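Local coordinates for protein probable glycosidase crf1 (Neosartorya fumigata, PDB 6IBU) that couples chitin cleavage to transglycosylation, transferring chitin chains to 1,6-beta-glucan or to other chitin in the fungal cell wall, at residues 113-127 / 161-175. Residues are numbered along the deposited sequence; the frame is centred on the assembly and turned at random.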
ATOM      1  N   THR A 113     -10.176   2.961   2.489  1.00 18.19           N
ATOM      2  CA  THR A 113      -9.636   1.588   2.583  1.00 17.42           C
ATOM      3  C   THR A 113     -10.021   0.860   1.311  1.00 16.57           C
ATOM      4  O   THR A 113     -11.045   1.153   0.730  1.00 17.73           O
ATOM      5  CB  THR A 113     -10.102   0.836   3.833  1.00 17.49           C
ATOM      6  OG1 THR A 113     -11.526   0.739   3.842  1.00 16.43           O
ATOM      7  CG2 THR A 113      -9.589   1.445   5.124  1.00 17.77           C
ATOM      8  N   ASN A 114      -9.211  -0.069   0.885  1.00 17.48           N
ATOM      9  CA  ASN A 114      -9.508  -0.780  -0.371  1.00 18.28           C
ATOM     10  C   ASN A 114      -8.813  -2.128  -0.432  1.00 17.08           C
ATOM     11  O   ASN A 114      -7.807  -2.332   0.248  1.00 15.32           O
ATOM     12  CB  ASN A 114      -9.050   0.042  -1.556  1.00 21.41           C
ATOM     13  CG  ASN A 114     -10.179   0.219  -2.531  1.00 25.35           C
ATOM     14  OD1 ASN A 114     -10.669  -0.743  -3.112  1.00 29.61           O
ATOM     15  ND2 ASN A 114     -10.624   1.455  -2.655  1.00 29.88           N
ATOM     16  N   TYR A 115      -9.332  -3.004  -1.266  1.00 16.72           N
ATOM     17  CA  TYR A 115      -8.664  -4.284  -1.565  1.00 17.65           C
ATOM     18  C   TYR A 115      -9.111  -4.718  -2.953  1.00 19.11           C
ATOM     19  O   TYR A 115     -10.172  -4.273  -3.412  1.00 18.08           O
ATOM     20  CB  TYR A 115      -8.971  -5.313  -0.481  1.00 17.49           C
ATOM     21  CG  TYR A 115     -10.283  -6.022  -0.672  1.00 17.09           C
ATOM     22  CD1 TYR A 115     -11.470  -5.467  -0.230  1.00 16.81           C
ATOM     23  CD2 TYR A 115     -10.327  -7.228  -1.341  1.00 17.13           C
ATOM     24  CE1 TYR A 115     -12.673  -6.115  -0.428  1.00 18.05           C
ATOM     25  CE2 TYR A 115     -11.519  -7.903  -1.535  1.00 17.55           C
ATOM     26  CZ  TYR A 115     -12.689  -7.344  -1.069  1.00 18.37           C
ATOM     27  OH  TYR A 115     -13.859  -7.989  -1.273  1.00 19.61           O
ATOM     28  N   PHE A 116      -8.262  -5.516  -3.591  1.00 20.04           N
ATOM     29  CA  PHE A 116      -8.523  -6.261  -4.843  1.00 22.20           C
ATOM     30  C   PHE A 116      -8.097  -7.703  -4.586  1.00 20.48           C
ATOM     31  O   PHE A 116      -7.109  -7.926  -3.870  1.00 18.33           O
ATOM     32  CB  PHE A 116      -7.748  -5.655  -6.016  1.00 23.24           C
ATOM     33  CG  PHE A 116      -8.138  -4.226  -6.279  1.00 27.79           C
ATOM     34  CD1 PHE A 116      -9.270  -3.940  -7.023  1.00 31.86           C
ATOM     35  CD2 PHE A 116      -7.435  -3.169  -5.716  1.00 29.99           C
ATOM     36  CE1 PHE A 116      -9.627  -2.627  -7.293  1.00 36.02           C
ATOM     37  CE2 PHE A 116      -7.838  -1.859  -5.925  1.00 34.50           C
ATOM     38  CZ  PHE A 116      -8.928  -1.588  -6.720  1.00 36.62           C
ATOM     39  N   GLY A 117      -8.858  -8.641  -5.131  1.00 20.07           N
ATOM     40  CA  GLY A 117      -8.445 -10.041  -5.315  1.00 20.85           C
ATOM     41  C   GLY A 117      -8.043 -10.260  -6.755  1.00 20.18           C
ATOM     42  O   GLY A 117      -8.853  -9.984  -7.634  1.00 18.96           O
ATOM     43  N   LYS A 118      -6.813 -10.702  -6.992  1.00 22.02           N
ATOM     44  CA  LYS A 118      -6.351 -11.199  -8.321  1.00 22.75           C
ATOM     45  C   LYS A 118      -6.602 -10.152  -9.411  1.00 24.43           C
ATOM     46  O   LYS A 118      -6.913 -10.560 -10.552  1.00 24.98           O
ATOM     47  CB  LYS A 118      -7.059 -12.504  -8.689  1.00 21.39           C
ATOM     48  CG  LYS A 118      -6.893 -13.590  -7.649  1.00 21.43           C
ATOM     49  CD  LYS A 118      -7.478 -14.896  -8.058  1.00 22.49           C
ATOM     50  CE  LYS A 118      -7.093 -16.015  -7.119  1.00 23.81           C
ATOM     51  NZ  LYS A 118      -7.839 -15.974  -5.839  1.00 24.16           N
ATOM     52  N   GLY A 119      -6.455  -8.866  -9.086  1.00 25.23           N
ATOM     53  CA  GLY A 119      -6.516  -7.770 -10.069  1.00 26.86           C
ATOM     54  C   GLY A 119      -7.932  -7.530 -10.550  1.00 28.90           C
ATOM     55  O   GLY A 119      -8.104  -6.816 -11.547  1.00 32.39           O
ATOM     56  N   ASP A 120      -8.916  -8.091  -9.852  1.00 30.48           N
ATOM     57  CA  ASP A 120     -10.341  -8.032 -10.235  1.00 29.26           C
ATOM     58  C   ASP A 120     -10.918  -6.697  -9.773  1.00 30.41           C
ATOM     59  O   ASP A 120     -11.092  -6.529  -8.587  1.00 30.64           O
ATOM     60  CB  ASP A 120     -11.072  -9.216  -9.622  1.00 31.38           C
ATOM     61  CG  ASP A 120     -12.516  -9.280 -10.041  1.00 32.14           C
ATOM     62  OD1 ASP A 120     -12.893  -8.438 -10.831  1.00 34.82           O
ATOM     63  OD2 ASP A 120     -13.227 -10.183  -9.587  1.00 32.96           O
ATOM     64  N   THR A 121     -11.208  -5.779 -10.689  1.00 34.84           N
ATOM     65  CA  THR A 121     -11.754  -4.435 -10.367  1.00 40.25           C
ATOM     66  C   THR A 121     -13.218  -4.345 -10.783  1.00 42.90           C
ATOM     67  O   THR A 121     -13.742  -3.227 -10.853  1.00 42.03           O
ATOM     68  CB  THR A 121     -10.985  -3.319 -11.080  1.00 40.47           C
ATOM     69  OG1 THR A 121     -11.225  -3.476 -12.482  1.00 39.95           O
ATOM     70  CG2 THR A 121      -9.510  -3.326 -10.753  1.00 39.24           C
ATOM     71  N   THR A 122     -13.848  -5.490 -11.000  1.00 52.43           N
ATOM     72  CA  THR A 122     -15.214  -5.614 -11.561  1.00 60.39           C
ATOM     73  C   THR A 122     -16.254  -4.824 -10.749  1.00 68.89           C
ATOM     74  O   THR A 122     -16.922  -3.993 -11.380  1.00 72.25           O
ATOM     75  CB  THR A 122     -15.593  -7.087 -11.722  1.00 59.75           C
ATOM     76  OG1 THR A 122     -16.590  -7.065 -12.737  1.00 62.40           O
ATOM     77  CG2 THR A 122     -16.070  -7.761 -10.451  1.00 57.79           C
ATOM     78  N   THR A 123     -16.434  -5.082  -9.446  1.00 71.18           N
ATOM     79  CA  THR A 123     -17.385  -4.316  -8.588  1.00 78.40           C
ATOM     80  C   THR A 123     -16.614  -3.147  -7.956  1.00 91.13           C
ATOM     81  O   THR A 123     -15.430  -2.964  -8.306  1.00 90.46           O
ATOM     82  CB  THR A 123     -18.077  -5.206  -7.543  1.00 68.54           C
ATOM     83  N   TYR A 124     -17.267  -2.367  -7.085  1.00 99.27           N
ATOM     84  CA  TYR A 124     -16.616  -1.397  -6.165  1.00 97.45           C
ATOM     85  C   TYR A 124     -17.177  -1.581  -4.748  1.00 96.99           C
ATOM     86  O   TYR A 124     -17.541  -0.576  -4.087  1.00 91.38           O
ATOM     87  CB  TYR A 124     -16.768   0.043  -6.653  1.00102.09           C
ATOM     88  CG  TYR A 124     -15.708   0.951  -6.084  1.00109.00           C
ATOM     89  CD1 TYR A 124     -15.818   1.470  -4.803  1.00 98.31           C
ATOM     90  CD2 TYR A 124     -14.562   1.240  -6.811  1.00111.02           C
ATOM     91  CE1 TYR A 124     -14.837   2.288  -4.273  1.00 97.66           C
ATOM     92  CE2 TYR A 124     -13.569   2.053  -6.296  1.00104.34           C
ATOM     93  CZ  TYR A 124     -13.712   2.584  -5.027  1.00101.72           C
ATOM     94  OH  TYR A 124     -12.728   3.382  -4.532  1.00 99.26           O
ATOM     95  N   ASP A 125     -17.230  -2.850  -4.316  1.00 91.93           N
ATOM     96  CA  ASP A 125     -17.546  -3.316  -2.937  1.00 78.73           C
ATOM     97  C   ASP A 125     -16.241  -3.347  -2.126  1.00 68.61           C
ATOM     98  O   ASP A 125     -16.269  -3.768  -0.949  1.00 59.25           O
ATOM     99  CB  ASP A 125     -18.224  -4.688  -3.008  1.00 77.98           C
ATOM    100  CG  ASP A 125     -17.263  -5.848  -3.245  1.00 81.81           C
ATOM    101  OD1 ASP A 125     -16.690  -6.326  -2.246  1.00 76.50           O
ATOM    102  OD2 ASP A 125     -17.094  -6.272  -4.423  1.00 76.64           O
ATOM    103  N   ARG A 126     -15.144  -2.930  -2.760  1.00 55.75           N
ATOM    104  CA  ARG A 126     -13.747  -3.065  -2.295  1.00 50.43           C
ATOM    105  C   ARG A 126     -13.378  -1.841  -1.452  1.00 42.46           C
ATOM    106  O   ARG A 126     -12.567  -2.009  -0.569  1.00 39.24           O
ATOM    107  CB  ARG A 126     -12.848  -3.222  -3.524  1.00 49.25           C
ATOM    108  CG  ARG A 126     -13.280  -4.360  -4.444  1.00 48.65           C
ATOM    109  CD  ARG A 126     -12.489  -4.452  -5.734  1.00 49.23           C
ATOM    110  NE  ARG A 126     -12.990  -3.553  -6.775  1.00 56.24           N
ATOM    111  CZ  ARG A 126     -12.656  -2.263  -6.899  1.00 60.62           C
ATOM    112  NH1 ARG A 126     -13.174  -1.527  -7.869  1.00 62.03           N
ATOM    113  NH2 ARG A 126     -11.784  -1.713  -6.071  1.00 60.93           N
ATOM    114  N   GLY A 127     -14.015  -0.690  -1.703  1.00 40.35           N
ATOM    115  CA  GLY A 127     -13.668   0.629  -1.137  1.00 36.44           C
ATOM    116  C   GLY A 127     -14.620   1.059  -0.029  1.00 34.00           C
ATOM    117  O   GLY A 127     -15.843   0.965  -0.206  1.00 37.89           O
ATOM    118  N   ARG A 161     -11.978  -1.216   9.787  1.00 14.81           N
ATOM    119  CA  ARG A 161     -12.618  -2.115   8.804  1.00 14.66           C
ATOM    120  C   ARG A 161     -12.104  -3.533   8.958  1.00 14.87           C
ATOM    121  O   ARG A 161     -10.900  -3.699   9.094  1.00 15.39           O
ATOM    122  CB  ARG A 161     -12.310  -1.661   7.384  1.00 14.49           C
ATOM    123  CG  ARG A 161     -12.987  -2.507   6.323  1.00 14.59           C
ATOM    124  CD  ARG A 161     -12.755  -1.909   4.963  1.00 13.98           C
ATOM    125  NE  ARG A 161     -13.359  -2.745   3.952  1.00 13.92           N
ATOM    126  CZ  ARG A 161     -13.228  -2.561   2.651  1.00 13.69           C
ATOM    127  NH1 ARG A 161     -12.516  -1.531   2.199  1.00 13.78           N
ATOM    128  NH2 ARG A 161     -13.812  -3.404   1.819  1.00 13.04           N
ATOM    129  N   THR A 162     -12.992  -4.510   8.801  1.00 15.26           N
ATOM    130  CA  THR A 162     -12.635  -5.945   8.715  1.00 16.04           C
ATOM    131  C   THR A 162     -13.215  -6.542   7.435  1.00 15.60           C
ATOM    132  O   THR A 162     -14.426  -6.454   7.231  1.00 15.49           O
ATOM    133  CB  THR A 162     -13.150  -6.721   9.929  1.00 17.27           C
ATOM    134  OG1 THR A 162     -12.536  -6.211  11.117  1.00 17.98           O
ATOM    135  CG2 THR A 162     -12.840  -8.193   9.798  1.00 18.22           C
ATOM    136  N   LEU A 163     -12.363  -7.151   6.625  1.00 16.12           N
ATOM    137  CA  LEU A 163     -12.766  -7.985   5.472  1.00 15.90           C
ATOM    138  C   LEU A 163     -12.552  -9.449   5.872  1.00 15.68           C
ATOM    139  O   LEU A 163     -11.417  -9.838   6.064  1.00 13.59           O
ATOM    140  CB  LEU A 163     -11.928  -7.595   4.255  1.00 16.02           C
ATOM    141  CG  LEU A 163     -12.039  -8.564   3.088  1.00 16.52           C
ATOM    142  CD1 LEU A 163     -13.425  -8.456   2.487  1.00 16.65           C
ATOM    143  CD2 LEU A 163     -10.935  -8.316   2.077  1.00 17.11           C
ATOM    144  N   THR A 164     -13.623 -10.210   6.043  1.00 16.78           N
ATOM    145  CA  THR A 164     -13.535 -11.660   6.345  1.00 18.91           C
ATOM    146  C   THR A 164     -13.364 -12.389   5.013  1.00 21.02           C
ATOM    147  O   THR A 164     -13.773 -11.864   3.961  1.00 22.99           O
ATOM    148  CB  THR A 164     -14.730 -12.163   7.160  1.00 18.35           C
ATOM    149  OG1 THR A 164     -15.861 -12.196   6.287  1.00 19.64           O
ATOM    150  CG2 THR A 164     -15.011 -11.283   8.354  1.00 18.54           C
ATOM    151  N   TYR A 165     -12.725 -13.539   5.062  1.00 23.96           N
ATOM    152  CA  TYR A 165     -12.419 -14.380   3.885  1.00 25.78           C
ATOM    153  C   TYR A 165     -13.708 -14.626   3.099  1.00 26.49           C
ATOM    154  O   TYR A 165     -13.666 -14.479   1.877  1.00 26.91           O
ATOM    155  CB  TYR A 165     -11.708 -15.635   4.380  1.00 28.15           C
ATOM    156  CG  TYR A 165     -11.297 -16.592   3.302  1.00 29.32           C
ATOM    157  CD1 TYR A 165     -12.180 -17.542   2.829  1.00 31.78           C
ATOM    158  CD2 TYR A 165     -10.011 -16.575   2.790  1.00 31.35           C
ATOM    159  CE1 TYR A 165     -11.810 -18.434   1.837  1.00 35.13           C
ATOM    160  CE2 TYR A 165      -9.618 -17.472   1.807  1.00 33.93           C
ATOM    161  CZ  TYR A 165     -10.532 -18.383   1.308  1.00 35.01           C
ATOM    162  OH  TYR A 165     -10.168 -19.268   0.343  1.00 37.67           O
ATOM    163  N   ASN A 166     -14.812 -14.952   3.775  1.00 29.86           N
ATOM    164  CA  ASN A 166     -16.131 -15.213   3.135  1.00 31.82           C
ATOM    165  C   ASN A 166     -16.663 -13.941   2.464  1.00 31.38           C
ATOM    166  O   ASN A 166     -17.316 -14.091   1.410  1.00 32.16           O
ATOM    167  CB  ASN A 166     -17.184 -15.757   4.106  1.00 35.88           C
ATOM    168  CG  ASN A 166     -18.596 -15.585   3.570  1.00 40.30           C
ATOM    169  OD1 ASN A 166     -19.273 -14.609   3.896  1.00 48.63           O
ATOM    170  ND2 ASN A 166     -19.026 -16.479   2.694  1.00 36.97           N
ATOM    171  N   ASP A 167     -16.423 -12.761   3.052  1.00 30.35           N
ATOM    172  CA  ASP A 167     -16.921 -11.452   2.553  1.00 31.69           C
ATOM    173  C   ASP A 167     -16.339 -11.200   1.157  1.00 29.58           C
ATOM    174  O   ASP A 167     -16.996 -10.505   0.338  1.00 29.11           O
ATOM    175  CB  ASP A 167     -16.533 -10.261   3.451  1.00 36.25           C
ATOM    176  CG  ASP A 167     -17.172 -10.177   4.838  1.00 39.68           C
ATOM    177  OD1 ASP A 167     -18.230 -10.862   5.043  1.00 38.93           O
ATOM    178  OD2 ASP A 167     -16.596  -9.415   5.720  1.00 35.63           O
ATOM    179  N   ALA A 168     -15.134 -11.695   0.885  1.00 28.29           N
ATOM    180  CA  ALA A 168     -14.414 -11.415  -0.379  1.00 28.86           C
ATOM    181  C   ALA A 168     -14.777 -12.470  -1.439  1.00 29.82           C
ATOM    182  O   ALA A 168     -13.895 -13.273  -1.801  1.00 29.59           O
ATOM    183  CB  ALA A 168     -12.941 -11.358  -0.100  1.00 27.55           C
ATOM    184  N   LYS A 169     -16.030 -12.436  -1.922  1.00 32.55           N
ATOM    185  CA  LYS A 169     -16.631 -13.402  -2.887  1.00 33.25           C
ATOM    186  C   LYS A 169     -16.217 -14.835  -2.533  1.00 31.83           C
ATOM    187  O   LYS A 169     -15.518 -15.486  -3.338  1.00 30.83           O
ATOM    188  CB  LYS A 169     -16.220 -13.023  -4.306  1.00 36.51           C
ATOM    189  CG  LYS A 169     -16.797 -11.699  -4.788  1.00 41.34           C
ATOM    190  CD  LYS A 169     -16.623 -11.480  -6.286  1.00 48.70           C
ATOM    191  CE  LYS A 169     -17.866 -10.931  -6.965  1.00 54.99           C
ATOM    192  NZ  LYS A 169     -17.545 -10.220  -8.229  1.00 58.26           N
ATOM    193  N   GLY A 170     -16.586 -15.276  -1.332  1.00 31.84           N
ATOM    194  CA  GLY A 170     -16.411 -16.662  -0.856  1.00 30.27           C
ATOM    195  C   GLY A 170     -14.949 -17.066  -0.797  1.00 33.63           C
ATOM    196  O   GLY A 170     -14.647 -18.287  -0.845  1.00 34.00           O
ATOM    197  N   GLY A 171     -14.047 -16.093  -0.678  1.00 34.52           N
ATOM    198  CA  GLY A 171     -12.600 -16.362  -0.568  1.00 31.98           C
ATOM    199  C   GLY A 171     -11.908 -16.286  -1.905  1.00 27.85           C
ATOM    200  O   GLY A 171     -10.678 -16.149  -1.905  1.00 24.59           O
ATOM    201  N   THR A 172     -12.676 -16.352  -3.001  1.00 26.52           N
ATOM    202  CA  THR A 172     -12.140 -16.272  -4.391  1.00 24.05           C
ATOM    203  C   THR A 172     -11.401 -14.948  -4.605  1.00 23.33           C
ATOM    204  O   THR A 172     -10.577 -14.919  -5.511  1.00 24.75           O
ATOM    205  CB  THR A 172     -13.222 -16.437  -5.475  1.00 23.21           C
ATOM    206  OG1 THR A 172     -14.185 -15.389  -5.447  1.00 21.25           O
ATOM    207  CG2 THR A 172     -13.969 -17.746  -5.385  1.00 23.43           C
ATOM    208  N   ARG A 173     -11.710 -13.882  -3.853  1.00 21.97           N
ATOM    209  CA  ARG A 173     -11.059 -12.562  -4.067  1.00 21.57           C
ATOM    210  C   ARG A 173     -10.411 -12.064  -2.761  1.00 19.62           C
ATOM    211  O   ARG A 173     -10.128 -10.869  -2.658  1.00 21.01           O
ATOM    212  CB  ARG A 173     -12.073 -11.581  -4.675  1.00 21.36           C
ATOM    213  CG  ARG A 173     -12.517 -11.946  -6.084  1.00 21.37           C
ATOM    214  CD  ARG A 173     -11.402 -11.747  -7.064  1.00 21.58           C
ATOM    215  NE  ARG A 173     -11.744 -12.078  -8.443  1.00 21.55           N
ATOM    216  CZ  ARG A 173     -11.600 -13.274  -9.007  1.00 21.06           C
ATOM    217  NH1 ARG A 173     -11.150 -14.295  -8.301  1.00 20.41           N
ATOM    218  NH2 ARG A 173     -11.900 -13.453 -10.284  1.00 20.42           N
ATOM    219  N   PHE A 174     -10.125 -12.946  -1.808  1.00 17.50           N
ATOM    220  CA  PHE A 174      -9.415 -12.599  -0.554  1.00 16.17           C
ATOM    221  C   PHE A 174      -7.926 -12.464  -0.843  1.00 17.03           C
ATOM    222  O   PHE A 174      -7.345 -13.367  -1.433  1.00 17.45           O
ATOM    223  CB  PHE A 174      -9.669 -13.657   0.518  1.00 15.49           C
ATOM    224  CG  PHE A 174      -9.236 -13.232   1.887  1.00 14.90           C
ATOM    225  CD1 PHE A 174      -9.983 -12.332   2.615  1.00 14.93           C
ATOM    226  CD2 PHE A 174      -8.050 -13.703   2.423  1.00 15.10           C
ATOM    227  CE1 PHE A 174      -9.563 -11.928   3.872  1.00 16.12           C
ATOM    228  CE2 PHE A 174      -7.647 -13.323   3.692  1.00 14.59           C
ATOM    229  CZ  PHE A 174      -8.399 -12.433   4.412  1.00 15.09           C
ATOM    230  N   PRO A 175      -7.260 -11.345  -0.476  1.00 17.24           N
ATOM    231  CA  PRO A 175      -5.814 -11.219  -0.665  1.00 17.21           C
ATOM    232  C   PRO A 175      -5.090 -12.321   0.116  1.00 17.10           C
ATOM    233  O   PRO A 175      -5.302 -12.402   1.278  1.00 16.17           O
ATOM    234  CB  PRO A 175      -5.485  -9.839  -0.104  1.00 17.17           C
ATOM    235  CG  PRO A 175      -6.789  -9.088  -0.226  1.00 17.91           C
ATOM    236  CD  PRO A 175      -7.859 -10.124   0.061  1.00 18.15           C
TER
HETATM  237  O   HOH W   1      -7.694 -13.188  -4.035  1.00 19.65           O
HETATM  238  O   HOH W   2     -18.195  -9.164  -2.115  1.00 40.78           O
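Y115 and L163 form the apolar centre of a contact between strands of two facing beta-sheets. L163 CD2 sits over the middle of the Y115 ring, 3.4 Å from its centroid and only 3° off the ring normal, a CH-pi contact. A chi1 of 83° puts the Y115 ring between its own backbone N and carbonyl carbon, and its far end reaches A168, where Y115 OH lies 3.6 Å from A168 CA. A168 CB and P175 CD complete the apolar surround. R161 NH2 and R173 O come to the rim of the ring, close to its plane.

At one end of this core R161, extended from CG to NE, holds R126 O with two nitrogens, NH1 (2.8 Å from R126 O) and NH2, both from above one face of the carbonyl plane. NH1 also donates to T113 OG1, nearly straight at 164° and in the guanidinium plane; T113 OG1 is in turn hydrogen-bonded to T128 O, and R161 makes a cation-pi contact with W153 of strand 150-155. One arginine from strand 158-164 thus joins strand 110-116 and the end of the loop that follows it.

At the other end R173 bends at chi2, and its NE meets the anti lone pair of D120 OD2 at 2.7 Å in a salt bridge, the two flat groups 73° apart. The other carboxylate oxygen, D120 OD1, accepts from T122 N in an Asx turn that probably steadies the acid. K118 NZ (3.0 Å from T172 O) and R173 NH1 both donate to T172 O, from opposite faces of its plane.

Strands 110-116 and 158-164 belong to different sheets, packed face to face as in the beta-jelly-roll sandwich of GH16 enzymes. Strand 110-116 also borders the active site: F116's side chain lies about 4 Å from that of E98, the probable nucleophile, and N114's about 5 Å from that of chitin-binding E102.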